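Local coordinates for trehalose-6-phosphate phosphatase (PDB 5DXI), which is a trehalose-phosphatase family protein of the HAD clan, whose phosphatase domain binds a magnesium ion and beryllium trifluoride at adjoining sites, at residues A7-E19 against T258-A270. Numbering follows the deposited sequence.
Sequences ALNRPLLLNNYKE and TNKFGSYGVYPVA
Leu13 lays CD1 over one face of the Tyr267 ring, 3.7 Å from the centroid of that ring and 20° off its normal, a CH-pi contact. Asn16 meets the same ring at its edge, the amide turned 79° from the ring plane, with Asn16 CB 3.2 Å from Tyr267 OH. Leu13 and Asn16 thus pack against a face and an edge of the tyrosine, and this is the close-packed, buried part of the contact. With CG anti to the backbone N, Asn16 places its amide between the rings of Tyr267 and Phe261; Asn16 OD1 is 3.0 Å from Phe261 CD2. In the type I turn from Asn259 to Gly262, Asn259 OD1 accepts from Phe261 N, an Asx turn, and from Ser263 N, the donors on opposite faces of its plane.

Packing loosens toward solvent. Leu12 CD1 lies 3.5 Å from Phe261 CD1, oblique to the ring, Glu19 CB comes to the ring edge, and exposed Glu19 OE2 and Lys260 NZ form a salt bridge at 3.5 Å.

Helix 10-19 packs against strand 266-270, their N-to-C directions 140° apart; in the HAD-type Rossmann-like sheet this strand lies between 227-232 and 282-284. Leu13 also touches Phe227 of strand 227-232 and Thr293 of helix 287-298.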
loop_
_atom_site.group_PDB
_atom_site.type_symbol
_atom_site.label_atom_id
_atom_site.label_comp_id
_atom_site.label_asym_id
_atom_site.label_seq_id
_atom_site.Cartn_x
_atom_site.Cartn_y
_atom_site.Cartn_z
ATOM N N ALA A 7 -14.665 5.797 12.557
ATOM C CA ALA A 7 -14.944 4.670 11.659
ATOM C C ALA A 7 -15.342 5.233 10.307
ATOM O O ALA A 7 -15.896 6.337 10.229
ATOM C CB ALA A 7 -16.050 3.770 12.219
ATOM N N LEU A 8 -15.047 4.497 9.243
ATOM C CA LEU A 8 -15.403 4.921 7.890
ATOM C C LEU A 8 -16.909 5.090 7.755
ATOM O O LEU A 8 -17.680 4.244 8.205
ATOM C CB LEU A 8 -14.907 3.900 6.847
ATOM C CG LEU A 8 -15.298 4.161 5.384
ATOM C CD1 LEU A 8 -14.747 5.497 4.870
ATOM C CD2 LEU A 8 -14.854 2.992 4.488
ATOM N N ASN A 9 -17.311 6.193 7.138
ATOM C CA ASN A 9 -18.707 6.473 6.823
ATOM C C ASN A 9 -19.095 5.740 5.522
ATOM O O ASN A 9 -19.022 6.300 4.434
ATOM C CB ASN A 9 -18.898 7.991 6.695
ATOM C CG ASN A 9 -20.354 8.409 6.544
ATOM O OD1 ASN A 9 -21.204 7.635 6.106
ATOM N ND2 ASN A 9 -20.643 9.660 6.907
ATOM N N ARG A 10 -19.503 4.484 5.644
ATOM C CA ARG A 10 -19.738 3.673 4.456
ATOM C C ARG A 10 -20.863 4.208 3.548
ATOM O O ARG A 10 -20.692 4.224 2.331
ATOM C CB ARG A 10 -19.996 2.221 4.865
ATOM C CG ARG A 10 -18.848 1.649 5.698
ATOM C CD ARG A 10 -18.947 0.150 5.877
ATOM N NE ARG A 10 -18.286 -0.311 7.098
ATOM C CZ ARG A 10 -18.169 -1.592 7.427
ATOM N NH1 ARG A 10 -18.644 -2.526 6.602
ATOM N NH2 ARG A 10 -17.572 -1.947 8.560
ATOM N N PRO A 11 -21.996 4.681 4.124
ATOM C CA PRO A 11 -23.028 5.247 3.235
ATOM C C PRO A 11 -22.568 6.438 2.401
ATOM O O PRO A 11 -22.937 6.522 1.224
ATOM C CB PRO A 11 -24.133 5.655 4.212
ATOM C CG PRO A 11 -24.011 4.636 5.310
ATOM C CD PRO A 11 -22.521 4.468 5.490
ATOM N N LEU A 12 -21.786 7.339 2.995
ATOM C CA LEU A 12 -21.218 8.459 2.253
ATOM C C LEU A 12 -20.271 7.950 1.162
ATOM O O LEU A 12 -20.299 8.438 0.034
ATOM C CB LEU A 12 -20.471 9.425 3.190
ATOM C CG LEU A 12 -19.628 10.510 2.499
ATOM C CD1 LEU A 12 -20.481 11.355 1.574
ATOM C CD2 LEU A 12 -18.890 11.405 3.492
ATOM N N LEU A 13 -19.427 6.982 1.507
ATOM C CA LEU A 13 -18.488 6.438 0.527
ATOM C C LEU A 13 -19.274 5.919 -0.676
ATOM O O LEU A 13 -18.932 6.211 -1.834
ATOM C CB LEU A 13 -17.620 5.326 1.133
ATOM C CG LEU A 13 -16.509 4.819 0.204
ATOM C CD1 LEU A 13 -15.427 5.891 0.028
ATOM C CD2 LEU A 13 -15.906 3.553 0.741
ATOM N N LEU A 14 -20.354 5.196 -0.381
ATOM C CA LEU A 14 -21.214 4.619 -1.411
ATOM C C LEU A 14 -21.831 5.718 -2.266
ATOM O O LEU A 14 -21.857 5.623 -3.493
ATOM C CB LEU A 14 -22.310 3.761 -0.766
ATOM C CG LEU A 14 -23.324 3.050 -1.675
ATOM C CD1 LEU A 14 -22.638 2.115 -2.668
ATOM C CD2 LEU A 14 -24.344 2.288 -0.837
ATOM N N ASN A 15 -22.314 6.777 -1.618
ATOM C CA ASN A 15 -22.913 7.882 -2.354
ATOM C C ASN A 15 -21.925 8.587 -3.269
ATOM O O ASN A 15 -22.260 8.924 -4.408
ATOM C CB ASN A 15 -23.556 8.878 -1.390
ATOM C CG ASN A 15 -24.863 8.352 -0.827
ATOM O OD1 ASN A 15 -25.554 7.571 -1.491
ATOM N ND2 ASN A 15 -25.210 8.766 0.392
ATOM N N ASN A 16 -20.713 8.820 -2.779
ATOM C CA ASN A 16 -19.707 9.497 -3.586
ATOM C C ASN A 16 -19.321 8.586 -4.763
ATOM O O ASN A 16 -19.108 9.065 -5.880
ATOM C CB ASN A 16 -18.475 9.842 -2.747
ATOM C CG ASN A 16 -17.614 10.940 -3.370
ATOM O OD1 ASN A 16 -17.765 12.110 -3.055
ATOM N ND2 ASN A 16 -16.743 10.565 -4.286
ATOM N N TYR A 17 -19.249 7.280 -4.496
ATOM C CA TYR A 17 -18.937 6.277 -5.527
ATOM C C TYR A 17 -19.937 6.318 -6.670
ATOM O O TYR A 17 -19.558 6.468 -7.824
ATOM C CB TYR A 17 -18.914 4.862 -4.935
ATOM C CG TYR A 17 -18.714 3.750 -5.971
ATOM C CD1 TYR A 17 -17.446 3.411 -6.413
ATOM C CD2 TYR A 17 -19.794 3.022 -6.477
ATOM C CE1 TYR A 17 -17.248 2.389 -7.340
ATOM C CE2 TYR A 17 -19.605 1.997 -7.412
ATOM C CZ TYR A 17 -18.327 1.694 -7.841
ATOM O OH TYR A 17 -18.108 0.698 -8.766
ATOM N N LYS A 18 -21.218 6.226 -6.338
ATOM C CA LYS A 18 -22.246 6.177 -7.365
ATOM C C LYS A 18 -22.420 7.520 -8.092
ATOM O O LYS A 18 -22.876 7.559 -9.233
ATOM C CB LYS A 18 -23.559 5.671 -6.752
ATOM C CG LYS A 18 -23.368 4.254 -6.213
ATOM C CD LYS A 18 -24.609 3.634 -5.588
ATOM C CE LYS A 18 -24.994 2.316 -6.301
ATOM N NZ LYS A 18 -23.832 1.412 -6.638
ATOM N N GLU A 19 -22.035 8.616 -7.446
ATOM C CA GLU A 19 -22.099 9.924 -8.084
ATOM C C GLU A 19 -20.960 10.146 -9.086
ATOM O O GLU A 19 -21.130 10.854 -10.082
ATOM C CB GLU A 19 -22.084 11.037 -7.031
ATOM C CG GLU A 19 -23.071 12.161 -7.308
ATOM C CD GLU A 19 -24.507 11.768 -7.012
ATOM O OE1 GLU A 19 -24.731 10.685 -6.428
ATOM O OE2 GLU A 19 -25.415 12.544 -7.370
ATOM N N THR A 258 -15.585 21.951 -5.744
ATOM C CA THR A 258 -15.793 20.702 -5.017
ATOM C C THR A 258 -17.024 19.994 -5.552
ATOM O O THR A 258 -17.817 20.603 -6.275
ATOM C CB THR A 258 -15.949 20.940 -3.499
ATOM O OG1 THR A 258 -17.047 21.833 -3.257
ATOM C CG2 THR A 258 -14.676 21.544 -2.935
ATOM N N ASN A 259 -17.197 18.724 -5.181
ATOM C CA ASN A 259 -18.372 17.959 -5.593
ATOM C C ASN A 259 -19.579 18.301 -4.715
ATOM O O ASN A 259 -19.503 19.208 -3.890
ATOM C CB ASN A 259 -18.096 16.443 -5.553
ATOM C CG ASN A 259 -17.693 15.937 -4.166
ATOM O OD1 ASN A 259 -18.057 16.516 -3.145
ATOM N ND2 ASN A 259 -16.967 14.816 -4.133
ATOM N N LYS A 260 -20.681 17.571 -4.888
ATOM C CA LYS A 260 -21.896 17.807 -4.104
ATOM C C LYS A 260 -21.697 17.554 -2.607
ATOM O O LYS A 260 -22.557 17.901 -1.803
ATOM C CB LYS A 260 -23.065 16.947 -4.613
ATOM C CG LYS A 260 -22.927 15.466 -4.322
ATOM C CD LYS A 260 -24.134 14.649 -4.799
ATOM C CE LYS A 260 -25.451 15.332 -4.466
ATOM N NZ LYS A 260 -26.608 14.405 -4.622
ATOM N N PHE A 261 -20.603 16.897 -2.234
ATOM C CA PHE A 261 -20.341 16.618 -0.816
ATOM C C PHE A 261 -19.300 17.565 -0.214
ATOM O O PHE A 261 -18.826 17.343 0.902
ATOM C CB PHE A 261 -19.873 15.166 -0.619
ATOM C CG PHE A 261 -20.687 14.149 -1.373
ATOM C CD1 PHE A 261 -21.820 13.592 -0.804
ATOM C CD2 PHE A 261 -20.303 13.733 -2.641
ATOM C CE1 PHE A 261 -22.569 12.657 -1.492
ATOM C CE2 PHE A 261 -21.047 12.800 -3.330
ATOM C CZ PHE A 261 -22.179 12.257 -2.755
ATOM N N GLY A 262 -18.941 18.611 -0.955
ATOM C CA GLY A 262 -17.941 19.572 -0.516
ATOM C C GLY A 262 -16.523 19.021 -0.474
ATOM O O GLY A 262 -15.632 19.621 0.122
ATOM N N SER A 263 -16.289 17.895 -1.141
ATOM C CA SER A 263 -14.956 17.304 -1.145
ATOM C C SER A 263 -14.436 17.149 -2.561
ATOM O O SER A 263 -15.014 17.671 -3.519
ATOM C CB SER A 263 -14.950 15.939 -0.434
ATOM O OG SER A 263 -15.539 14.920 -1.230
ATOM N N TYR A 264 -13.312 16.459 -2.677
ATOM C CA TYR A 264 -12.770 16.115 -3.973
ATOM C C TYR A 264 -12.817 14.598 -4.178
ATOM O O TYR A 264 -12.216 14.069 -5.112
ATOM C CB TYR A 264 -11.348 16.643 -4.107
ATOM C CG TYR A 264 -11.276 18.155 -4.038
ATOM C CD1 TYR A 264 -11.807 18.945 -5.056
ATOM C CD2 TYR A 264 -10.660 18.790 -2.970
ATOM C CE1 TYR A 264 -11.738 20.326 -5.000
ATOM C CE2 TYR A 264 -10.584 20.166 -2.906
ATOM C CZ TYR A 264 -11.126 20.928 -3.922
ATOM O OH TYR A 264 -11.047 22.299 -3.856
ATOM N N GLY A 265 -13.536 13.907 -3.297
ATOM C CA GLY A 265 -13.676 12.463 -3.412
ATOM C C GLY A 265 -12.476 11.659 -2.934
ATOM O O GLY A 265 -12.336 10.485 -3.285
ATOM N N VAL A 266 -11.640 12.256 -2.086
ATOM C CA VAL A 266 -10.422 11.585 -1.642
ATOM C C VAL A 266 -10.620 10.850 -0.309
ATOM O O VAL A 266 -10.877 11.471 0.726
ATOM C CB VAL A 266 -9.267 12.591 -1.507
ATOM C CG1 VAL A 266 -7.977 11.880 -1.140
ATOM C CG2 VAL A 266 -9.093 13.364 -2.806
ATOM N N TYR A 267 -10.480 9.525 -0.323
ATOM C CA TYR A 267 -10.706 8.759 0.899
ATOM C C TYR A 267 -9.509 7.865 1.274
ATOM O O TYR A 267 -9.440 6.691 0.881
ATOM C CB TYR A 267 -11.978 7.915 0.777
ATOM C CG TYR A 267 -13.237 8.718 0.487
ATOM C CD1 TYR A 267 -13.964 9.318 1.514
ATOM C CD2 TYR A 267 -13.719 8.840 -0.812
ATOM C CE1 TYR A 267 -15.118 10.045 1.252
ATOM C CE2 TYR A 267 -14.869 9.554 -1.086
ATOM C CZ TYR A 267 -15.565 10.156 -0.052
ATOM O OH TYR A 267 -16.710 10.858 -0.342
ATOM N N PRO A 268 -8.548 8.426 2.024
ATOM C CA PRO A 268 -7.493 7.571 2.575
ATOM C C PRO A 268 -7.968 6.922 3.868
ATOM O O PRO A 268 -8.334 7.614 4.824
ATOM C CB PRO A 268 -6.338 8.534 2.827
ATOM C CG PRO A 268 -6.987 9.886 2.992
ATOM C CD PRO A 268 -8.324 9.862 2.300
ATOM N N VAL A 269 -7.944 5.594 3.897
ATOM C CA VAL A 269 -8.574 4.845 4.973
ATOM C C VAL A 269 -7.609 3.813 5.548
ATOM O O VAL A 269 -7.120 2.942 4.827
ATOM C CB VAL A 269 -9.848 4.128 4.472
ATOM C CG1 VAL A 269 -10.545 3.428 5.625
ATOM C CG2 VAL A 269 -10.791 5.118 3.790
ATOM N N ALA A 270 -7.329 3.909 6.843
ATOM C CA ALA A 270 -6.444 2.941 7.483
ATOM C C ALA A 270 -7.186 1.664 7.853
ATOM O O ALA A 270 -8.364 1.692 8.202
ATOM C CB ALA A 270 -5.785 3.539 8.736
#